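Local atomic coordinates of beta-methylmalyl-CoA dehydratase (PDB entry 4E3E), a protein that catalyses the reversible dehydration of (2R,3S)-beta-methylmalyl-CoA to mesaconyl-CoA in the glyoxylate assimilation cycle. Residues N87-F95 with I271-H279; V211-T222 with R246-L256. All blocks are in the same frame, centred on the assembly; numbering follows the deposited sequence.

Interaction 1. Residues N87-F95 with I271-H279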
loop_
_atom_site.group_PDB
_atom_site.type_symbol
_atom_site.label_atom_id
_atom_site.label_comp_id
_atom_site.label_asym_id
_atom_site.label_seq_id
_atom_site.Cartn_x
_atom_site.Cartn_y
_atom_site.Cartn_z
ATOM N N ASN A 87 -13.692 -6.594 22.252
ATOM C CA ASN A 87 -14.685 -7.416 21.592
ATOM C C ASN A 87 -14.693 -8.751 22.311
ATOM O O ASN A 87 -13.636 -9.312 22.607
ATOM C CB ASN A 87 -14.352 -7.629 20.134
ATOM C CG ASN A 87 -15.545 -8.152 19.345
ATOM O OD1 ASN A 87 -16.443 -7.387 18.981
ATOM N ND2 ASN A 87 -15.571 -9.463 19.092
ATOM N N LEU A 88 -15.878 -9.259 22.609
ATOM C CA LEU A 88 -15.965 -10.459 23.434
ATOM C C LEU A 88 -16.215 -11.752 22.651
ATOM O O LEU A 88 -15.832 -12.824 23.105
ATOM C CB LEU A 88 -16.972 -10.268 24.578
ATOM C CG LEU A 88 -16.595 -9.190 25.603
ATOM C CD1 LEU A 88 -17.744 -8.995 26.582
ATOM C CD2 LEU A 88 -15.303 -9.542 26.341
ATOM N N GLY A 89 -16.827 -11.651 21.474
ATOM C CA GLY A 89 -17.070 -12.828 20.639
ATOM C C GLY A 89 -17.810 -12.487 19.365
ATOM O O GLY A 89 -18.231 -11.337 19.172
ATOM N N TYR A 90 -17.948 -13.490 18.496
ATOM C CA TYR A 90 -18.715 -13.403 17.251
ATOM C C TYR A 90 -19.568 -14.663 17.213
ATOM O O TYR A 90 -19.217 -15.670 17.847
ATOM C CB TYR A 90 -17.790 -13.425 16.015
ATOM C CG TYR A 90 -16.645 -12.435 16.025
ATOM C CD1 TYR A 90 -15.438 -12.753 16.636
ATOM C CD2 TYR A 90 -16.764 -11.198 15.396
ATOM C CE1 TYR A 90 -14.378 -11.862 16.645
ATOM C CE2 TYR A 90 -15.703 -10.290 15.391
ATOM C CZ TYR A 90 -14.516 -10.631 16.015
ATOM O OH TYR A 90 -13.460 -9.744 16.024
ATOM N N ALA A 91 -20.684 -14.612 16.487
ATOM C CA ALA A 91 -21.497 -15.803 16.250
ATOM C C ALA A 91 -22.318 -15.593 15.002
ATOM O O ALA A 91 -22.580 -14.449 14.610
ATOM C CB ALA A 91 -22.413 -16.091 17.438
ATOM N N GLY A 92 -22.692 -16.702 14.365
ATOM C CA GLY A 92 -23.623 -16.672 13.238
ATOM C C GLY A 92 -23.151 -15.778 12.111
ATOM O O GLY A 92 -23.950 -15.060 11.502
ATOM N N GLY A 93 -21.848 -15.814 11.838
ATOM C CA GLY A 93 -21.273 -15.034 10.741
ATOM C C GLY A 93 -21.466 -15.756 9.429
ATOM O O GLY A 93 -20.677 -16.638 9.097
ATOM N N ARG A 94 -22.519 -15.395 8.691
ATOM C CA ARG A 94 -22.878 -16.073 7.440
ATOM C C ARG A 94 -22.516 -15.192 6.237
ATOM O O ARG A 94 -23.028 -14.073 6.123
ATOM C CB ARG A 94 -24.384 -16.372 7.421
ATOM C CG ARG A 94 -24.872 -17.088 6.160
ATOM C CD ARG A 94 -26.386 -17.184 6.140
ATOM N NE ARG A 94 -27.007 -15.864 6.064
ATOM C CZ ARG A 94 -27.279 -15.222 4.931
ATOM N NH1 ARG A 94 -26.985 -15.777 3.760
ATOM N NH2 ARG A 94 -27.854 -14.025 4.972
ATOM N N PHE A 95 -21.638 -15.686 5.355
ATOM C CA PHE A 95 -21.342 -14.980 4.099
ATOM C C PHE A 95 -22.462 -15.246 3.102
ATOM O O PHE A 95 -22.948 -16.363 3.012
ATOM C CB PHE A 95 -19.946 -15.355 3.557
ATOM C CG PHE A 95 -18.821 -14.769 4.394
ATOM C CD1 PHE A 95 -18.326 -13.485 4.128
ATOM C CD2 PHE A 95 -18.299 -15.470 5.476
ATOM C CE1 PHE A 95 -17.319 -12.927 4.928
ATOM C CE2 PHE A 95 -17.286 -14.923 6.266
ATOM C CZ PHE A 95 -16.799 -13.647 6.000
ATOM N N ILE A 271 -13.756 -18.833 2.903
ATOM C CA ILE A 271 -14.432 -18.940 4.177
ATOM C C ILE A 271 -15.904 -18.655 3.962
ATOM O O ILE A 271 -16.267 -17.605 3.404
ATOM C CB ILE A 271 -13.857 -17.954 5.216
ATOM C CG1 ILE A 271 -12.402 -18.328 5.539
ATOM C CG2 ILE A 271 -14.763 -17.929 6.446
ATOM C CD1 ILE A 271 -11.651 -17.293 6.378
ATOM N N ALA A 272 -16.747 -19.598 4.379
ATOM C CA ALA A 272 -18.182 -19.470 4.166
ATOM C C ALA A 272 -18.931 -19.041 5.427
ATOM O O ALA A 272 -20.066 -18.550 5.344
ATOM C CB ALA A 272 -18.749 -20.763 3.611
ATOM N N ALA A 273 -18.308 -19.223 6.590
ATOM C CA ALA A 273 -18.914 -18.813 7.845
ATOM C C ALA A 273 -17.870 -18.592 8.916
ATOM O O ALA A 273 -16.818 -19.241 8.913
ATOM C CB ALA A 273 -19.910 -19.864 8.333
ATOM N N ILE A 274 -18.181 -17.688 9.839
ATOM C CA ILE A 274 -17.437 -17.546 11.091
ATOM C C ILE A 274 -18.347 -17.992 12.242
ATOM O O ILE A 274 -19.428 -17.438 12.430
ATOM C CB ILE A 274 -16.968 -16.098 11.310
ATOM C CG1 ILE A 274 -15.966 -15.712 10.216
ATOM C CG2 ILE A 274 -16.336 -15.943 12.692
ATOM C CD1 ILE A 274 -15.801 -14.217 10.019
ATOM N N ASN A 275 -17.898 -18.989 12.999
ATOM C CA ASN A 275 -18.702 -19.581 14.083
ATOM C C ASN A 275 -18.409 -18.946 15.432
ATOM O O ASN A 275 -19.318 -18.699 16.234
ATOM C CB ASN A 275 -18.447 -21.088 14.146
ATOM C CG ASN A 275 -18.618 -21.753 12.794
ATOM O OD1 ASN A 275 -17.719 -22.461 12.304
ATOM N ND2 ASN A 275 -19.749 -21.501 12.165
ATOM N N SER A 276 -17.137 -18.682 15.687
ATOM C CA SER A 276 -16.762 -17.945 16.890
ATOM C C SER A 276 -15.346 -17.448 16.720
ATOM O O SER A 276 -14.625 -17.897 15.819
ATOM C CB SER A 276 -16.914 -18.798 18.155
ATOM O OG SER A 276 -15.917 -19.790 18.202
ATOM N N GLY A 277 -14.958 -16.509 17.574
ATOM C CA GLY A 277 -13.667 -15.863 17.472
ATOM C C GLY A 277 -13.413 -15.197 18.794
ATOM O O GLY A 277 -14.247 -14.429 19.285
ATOM N N ARG A 278 -12.273 -15.512 19.384
ATOM C CA ARG A 278 -11.845 -14.883 20.618
ATOM C C ARG A 278 -10.443 -14.331 20.428
ATOM O O ARG A 278 -9.537 -15.064 20.011
ATOM C CB ARG A 278 -11.837 -15.887 21.761
ATOM C CG ARG A 278 -13.089 -15.858 22.621
ATOM C CD ARG A 278 -13.124 -16.996 23.636
ATOM N NE ARG A 278 -13.277 -18.257 22.904
ATOM C CZ ARG A 278 -13.853 -19.366 23.363
ATOM N NH1 ARG A 278 -14.362 -19.419 24.591
ATOM N NH2 ARG A 278 -13.914 -20.436 22.577
ATOM N N HIS A 279 -10.280 -13.039 20.714
ATOM C CA HIS A 279 -8.960 -12.410 20.768
ATOM C C HIS A 279 -8.484 -12.549 22.173
ATOM O O HIS A 279 -8.759 -11.703 23.001
ATOM C CB HIS A 279 -9.039 -10.950 20.327
ATOM C CG HIS A 279 -9.724 -10.781 18.997
ATOM N ND1 HIS A 279 -9.122 -11.090 17.829
ATOM C CD2 HIS A 279 -11.023 -10.396 18.678
ATOM C CE1 HIS A 279 -9.982 -10.890 16.812
ATOM N NE2 HIS A 279 -11.142 -10.459 17.328
HETATM O O HOH W 1 -12.392 -11.896 22.295
HETATM O O HOH W 2 -13.891 -11.577 20.106
HETATM O O HOH W 3 -17.094 -15.991 19.964
HETATM O O HOH W 4 -21.885 -19.198 15.464
HETATM O O HOH W 5 -22.074 -18.915 3.656
#
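Tyr-90 meets His-279 rim to rim, its OH 2.8 Å from NE2 in a hydrogen bond near the plane of both rings, which stand at 78° to each other. With CG beside its own backbone N (chi1 -51°), the phenol ring leans across Gly-277, and CD1 comes 3.4 Å from Gly-277 O; Gly-277, lacking a side chain, makes room. A phenylalanine in place of Tyr-90 would probably leave His-279 NE2 without this mate and its imidazole freer to turn. At the far end, Phe-95 CE2 rests 3.9 Å from Ile-271 CG2 and 4.1 Å from Ile-274 CD1.

Direct N-H...O bonds between the strands are confined to this far half: Gly-93 N to Ile-274 O (3.0 Å), Ile-274 N to Gly-93 O (2.8 Å), and a longer bond from Phe-95 N to Ala-272 O (3.3 Å). Elsewhere water fills in, one molecule joining Asn-87 O to His-279 N, another Gly-92 N to Asn-275 O. Asn-87 ND2 lies above one face of the Tyr-90 ring, toward its rim, and Asn-87 OD1 is hydrogen-bonded to Arg-144. Asn-87 and Leu-88 probably contribute to the substrate site.

These antiparallel strands are central in the hot-dog sheet. Strand 138-149 flanks Asn-87 to Phe-95, with a classic bulge at Leu-88 and Gly-89 facing Trp-145. Strand 338-349 borders the other partner, and helix 65-80 packs on Tyr-90, Phe-95, Ile-271 and Ile-274.

Interaction 2. Residues V211-T222 with R246-L256; sequences VTIEEAEHMQAT and RIVYGGHIISL
The segment that follows strand 204-212 and leads into helix 250-265 is consistent with the overhanging segment of MaoC-like hydratases; its helix 215-222 crosses helix 250-256 at 102°, their axes 10.2 Å apart at closest approach. At the crossing His-252 NE2 donates to Glu-217 OE2 (2.7 Å, N-H...O angle 160°). The oxygen lies in the imidazole plane but is met on its anti side, somewhat out of the carboxylate plane. The second oxygen, OE1, takes the N-H of Glu-214 at the N-cap position from above that plane, holding both ends, while His-252 ND1 is engaged by Tyr-40.

His-218 CB sits over the face of His-252, 4.0 Å from the ring centroid. Turned to chi1 76°, between backbone N and carbonyl carbon, the His-218 ring offers a face to Val-248 CG2, 3.9 Å from its centroid, and its NE2 donates to Glu-215 OE1 (2.7 Å). That carboxylate is stacked nearly parallel on the Arg-246 guanidinium. OE1 lies 3.5 Å from NE but well out of the guanidinium plane, making a salt bridge of charges alone; a water joins Glu-215 OE2 to Arg-246 N and NE. The NH2 of Arg-246 pairs with Glu-214 of the third subunit. Another water links His-218 ND1, Thr-222 OG1 and Tyr-249 N.

Beside the polar core, Ile-213 CD1 meets Ile-253 CD1 at 3.5 Å, its CG2 reaches Val-248, and Leu-256 packs on both Val-211 and Ile-213. One histidine-carboxylate bond, Glu-217 to His-252, ties the segment to the long helix; that of His-218 with Glu-215 stays inside helix 215-222 and fixes the carboxylate stacked on Arg-246. A long helix (250-265) packed against the antiparallel sheet, with the preceding segment folded across its start, is consistent with a MaoC-like hot-dog fold.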
loop_
_atom_site.group_PDB
_atom_site.type_symbol
_atom_site.label_atom_id
_atom_site.label_comp_id
_atom_site.label_asym_id
_atom_site.label_seq_id
_atom_site.Cartn_x
_atom_site.Cartn_y
_atom_site.Cartn_z
ATOM N N VAL A 211 5.309 -14.662 11.064
ATOM C CA VAL A 211 5.435 -13.326 10.462
ATOM C C VAL A 211 5.363 -12.228 11.514
ATOM O O VAL A 211 4.488 -12.245 12.402
ATOM C CB VAL A 211 4.409 -13.064 9.326
ATOM C CG1 VAL A 211 4.640 -14.033 8.175
ATOM C CG2 VAL A 211 2.959 -13.126 9.825
ATOM N N THR A 212 6.289 -11.277 11.415
ATOM C CA THR A 212 6.384 -10.202 12.404
ATOM C C THR A 212 5.537 -8.999 11.983
ATOM O O THR A 212 5.584 -8.571 10.829
ATOM C CB THR A 212 7.848 -9.805 12.620
ATOM O OG1 THR A 212 8.583 -10.980 12.959
ATOM C CG2 THR A 212 8.006 -8.776 13.742
ATOM N N ILE A 213 4.756 -8.478 12.934
ATOM C CA ILE A 213 3.885 -7.317 12.725
ATOM C C ILE A 213 4.664 -6.013 12.849
ATOM O O ILE A 213 5.372 -5.802 13.830
ATOM C CB ILE A 213 2.707 -7.329 13.726
ATOM C CG1 ILE A 213 1.881 -8.611 13.549
ATOM C CG2 ILE A 213 1.830 -6.081 13.594
ATOM C CD1 ILE A 213 0.759 -8.768 14.549
ATOM N N GLU A 214 4.528 -5.146 11.845
ATOM C CA GLU A 214 5.101 -3.789 11.908
ATOM C C GLU A 214 3.987 -2.779 12.227
ATOM O O GLU A 214 2.825 -3.025 11.904
ATOM C CB GLU A 214 5.811 -3.438 10.580
ATOM C CG GLU A 214 7.059 -4.268 10.289
ATOM C CD GLU A 214 8.119 -4.130 11.393
ATOM O OE1 GLU A 214 8.423 -2.988 11.805
ATOM O OE2 GLU A 214 8.669 -5.160 11.855
ATOM N N GLU A 215 4.324 -1.656 12.863
ATOM C CA GLU A 215 3.309 -0.622 13.150
ATOM C C GLU A 215 2.606 -0.125 11.886
ATOM O O GLU A 215 1.368 -0.030 11.857
ATOM C CB GLU A 215 3.904 0.569 13.901
ATOM C CG GLU A 215 4.442 0.249 15.292
ATOM C CD GLU A 215 3.349 0.065 16.349
ATOM O OE1 GLU A 215 2.124 0.072 16.032
ATOM O OE2 GLU A 215 3.725 -0.100 17.510
ATOM N N ALA A 216 3.396 0.187 10.850
ATOM C CA ALA A 216 2.864 0.762 9.617
ATOM C C ALA A 216 1.928 -0.240 8.983
ATOM O O ALA A 216 0.959 0.133 8.320
ATOM C CB ALA A 216 3.981 1.116 8.644
ATOM N N GLU A 217 2.235 -1.521 9.188
ATOM C CA GLU A 217 1.475 -2.595 8.566
ATOM C C GLU A 217 0.050 -2.716 9.125
ATOM O O GLU A 217 -0.917 -2.702 8.354
ATOM C CB GLU A 217 2.238 -3.916 8.647
ATOM C CG GLU A 217 1.437 -5.197 8.458
ATOM C CD GLU A 217 2.101 -6.365 9.200
ATOM O OE1 GLU A 217 3.347 -6.340 9.378
ATOM O OE2 GLU A 217 1.387 -7.304 9.624
ATOM N N HIS A 218 -0.093 -2.816 10.443
ATOM C CA HIS A 218 -1.461 -2.933 10.996
ATOM C C HIS A 218 -2.254 -1.643 10.889
ATOM O O HIS A 218 -3.463 -1.664 10.577
ATOM C CB HIS A 218 -1.452 -3.530 12.391
ATOM C CG HIS A 218 -1.007 -2.577 13.436
ATOM N ND1 HIS A 218 -1.826 -1.641 13.943
ATOM C CD2 HIS A 218 0.222 -2.424 14.082
ATOM C CE1 HIS A 218 -1.155 -0.924 14.866
ATOM N NE2 HIS A 218 0.097 -1.393 14.929
HETATM N N MSE A 219 -1.574 -0.504 11.002
HETATM C CA MSE A 219 -2.254 0.814 10.839
HETATM C C MSE A 219 -2.762 0.918 9.443
HETATM O O MSE A 219 -3.906 1.363 9.214
HETATM C CB MSE A 219 -1.343 2.013 11.138
HETATM C CG MSE A 219 -1.056 2.042 12.641
HETATM SE SE MSE A 219 0.181 3.555 12.921
HETATM C CE MSE A 219 -0.954 5.142 12.560
ATOM N N GLN A 220 -1.954 0.492 8.474
ATOM C CA GLN A 220 -2.401 0.583 7.074
ATOM C C GLN A 220 -3.620 -0.304 6.746
ATOM O O GLN A 220 -4.508 0.111 5.981
ATOM C CB GLN A 220 -1.239 0.355 6.087
ATOM C CG GLN A 220 -1.663 0.398 4.596
ATOM C CD GLN A 220 -0.440 0.504 3.679
ATOM O OE1 GLN A 220 0.538 -0.210 3.873
ATOM N NE2 GLN A 220 -0.482 1.398 2.700
ATOM N N ALA A 221 -3.643 -1.523 7.295
ATOM C CA ALA A 221 -4.780 -2.413 7.126
ATOM C C ALA A 221 -5.997 -1.784 7.799
ATOM O O ALA A 221 -7.077 -1.713 7.200
ATOM C CB ALA A 221 -4.485 -3.813 7.689
ATOM N N THR A 222 -5.803 -1.276 9.010
ATOM C CA THR A 222 -6.921 -0.691 9.784
ATOM C C THR A 222 -7.546 0.529 9.068
ATOM O O THR A 222 -8.784 0.698 9.074
ATOM C CB THR A 222 -6.466 -0.365 11.223
ATOM O OG1 THR A 222 -5.819 -1.528 11.773
ATOM C CG2 THR A 222 -7.657 0.026 12.126
ATOM N N ARG A 246 0.559 0.774 21.042
ATOM C CA ARG A 246 -0.669 0.582 20.261
ATOM C C ARG A 246 -1.015 -0.897 20.168
ATOM O O ARG A 246 -0.121 -1.746 20.184
ATOM C CB ARG A 246 -0.494 1.180 18.867
ATOM C CG ARG A 246 -0.404 2.704 18.862
ATOM C CD ARG A 246 0.237 3.222 17.577
ATOM N NE ARG A 246 1.700 3.127 17.638
ATOM C CZ ARG A 246 2.542 3.510 16.674
ATOM N NH1 ARG A 246 3.851 3.373 16.873
ATOM N NH2 ARG A 246 2.095 4.023 15.520
ATOM N N ILE A 247 -2.310 -1.192 20.079
ATOM C CA ILE A 247 -2.816 -2.554 20.041
ATOM C C ILE A 247 -3.232 -2.864 18.620
ATOM O O ILE A 247 -3.895 -2.046 17.958
ATOM C CB ILE A 247 -4.013 -2.756 21.004
ATOM C CG1 ILE A 247 -3.570 -2.432 22.441
ATOM C CG2 ILE A 247 -4.501 -4.198 20.947
ATOM C CD1 ILE A 247 -4.714 -2.267 23.422
ATOM N N VAL A 248 -2.808 -4.030 18.140
ATOM C CA VAL A 248 -3.137 -4.462 16.785
ATOM C C VAL A 248 -4.597 -4.880 16.718
ATOM O O VAL A 248 -5.076 -5.648 17.559
ATOM C CB VAL A 248 -2.220 -5.622 16.307
ATOM C CG1 VAL A 248 -2.674 -6.158 14.937
ATOM C CG2 VAL A 248 -0.773 -5.162 16.255
ATOM N N TYR A 249 -5.300 -4.359 15.718
ATOM C CA TYR A 249 -6.641 -4.790 15.412
ATOM C C TYR A 249 -6.711 -6.322 15.400
ATOM O O TYR A 249 -5.993 -6.994 14.628
ATOM C CB TYR A 249 -7.033 -4.235 14.019
ATOM C CG TYR A 249 -8.305 -4.782 13.430
ATOM C CD1 TYR A 249 -9.474 -4.910 14.205
ATOM C CD2 TYR A 249 -8.376 -5.136 12.059
ATOM C CE1 TYR A 249 -10.658 -5.408 13.642
ATOM C CE2 TYR A 249 -9.546 -5.626 11.514
ATOM C CZ TYR A 249 -10.682 -5.768 12.306
ATOM O OH TYR A 249 -11.856 -6.265 11.739
ATOM N N GLY A 250 -7.588 -6.872 16.238
ATOM C CA GLY A 250 -7.785 -8.325 16.311
ATOM C C GLY A 250 -8.025 -8.989 14.953
ATOM O O GLY A 250 -7.521 -10.085 14.687
ATOM N N GLY A 251 -8.783 -8.330 14.082
ATOM C CA GLY A 251 -9.053 -8.874 12.751
ATOM C C GLY A 251 -7.809 -8.968 11.868
ATOM O O GLY A 251 -7.764 -9.779 10.941
ATOM N N HIS A 252 -6.801 -8.138 12.144
ATOM C CA HIS A 252 -5.501 -8.250 11.465
ATOM C C HIS A 252 -4.895 -9.602 11.767
ATOM O O HIS A 252 -4.335 -10.255 10.880
ATOM C CB HIS A 252 -4.572 -7.119 11.901
ATOM C CG HIS A 252 -3.294 -6.991 11.077
ATOM N ND1 HIS A 252 -3.287 -6.500 9.830
ATOM C CD2 HIS A 252 -1.949 -7.232 11.416
ATOM C CE1 HIS A 252 -2.024 -6.480 9.350
ATOM N NE2 HIS A 252 -1.199 -6.909 10.338
ATOM N N ILE A 253 -5.030 -10.053 13.011
ATOM C CA ILE A 253 -4.539 -11.385 13.401
ATOM C C ILE A 253 -5.304 -12.504 12.706
ATOM O O ILE A 253 -4.710 -13.499 12.274
ATOM C CB ILE A 253 -4.559 -11.561 14.935
ATOM C CG1 ILE A 253 -3.844 -10.369 15.586
ATOM C CG2 ILE A 253 -3.939 -12.891 15.356
ATOM C CD1 ILE A 253 -2.433 -10.127 15.073
ATOM N N ILE A 254 -6.616 -12.334 12.579
ATOM C CA ILE A 254 -7.433 -13.304 11.850
ATOM C C ILE A 254 -6.915 -13.436 10.413
ATOM O O ILE A 254 -6.753 -14.552 9.878
ATOM C CB ILE A 254 -8.935 -12.933 11.869
ATOM C CG1 ILE A 254 -9.508 -13.034 13.292
ATOM C CG2 ILE A 254 -9.727 -13.837 10.933
ATOM C CD1 ILE A 254 -10.869 -12.387 13.484
ATOM N N SER A 255 -6.646 -12.295 9.791
ATOM C CA SER A 255 -6.232 -12.292 8.395
ATOM C C SER A 255 -4.828 -12.877 8.177
ATOM O O SER A 255 -4.579 -13.569 7.178
ATOM C CB SER A 255 -6.376 -10.886 7.817
ATOM O OG SER A 255 -7.708 -10.700 7.344
ATOM N N LEU A 256 -3.920 -12.625 9.113
ATOM C CA LEU A 256 -2.629 -13.263 9.072
ATOM C C LEU A 256 -2.736 -14.794 9.236
ATOM O O LEU A 256 -2.113 -15.550 8.476
ATOM C CB LEU A 256 -1.704 -12.681 10.175
ATOM C CG LEU A 256 -1.155 -11.249 9.939
ATOM C CD1 LEU A 256 -0.515 -10.692 11.203
ATOM C CD2 LEU A 256 -0.143 -11.201 8.792
HETATM O O HOH W 6 2.172 -2.086 18.653
HETATM O O HOH W 7 3.104 1.283 19.661
HETATM O O HOH W 8 -4.560 -2.110 14.173
#

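Both contacts are buried, but interaction 1 lies about 6 Å and interaction 2 about 13 Å from the chain centre, each measured from its own centre. Interaction 1 joins two middle strands of the sheet through backbone bonds, waters and packed rings, and no other chain touches it. Interaction 2 joins two crossing helices and the chain leading into each, through side chains and a few waters, with charged groups that extend to neighbouring subunits. Helix 250-265 leads into strand 270-278, so the two share a continuous piece of chain, and His-279 CE1 packs 3.3 Å from Gly-250 C. Along the sequence, 211-222 with 246-256 is nested inside the loop closed by 87-95 with 271-279.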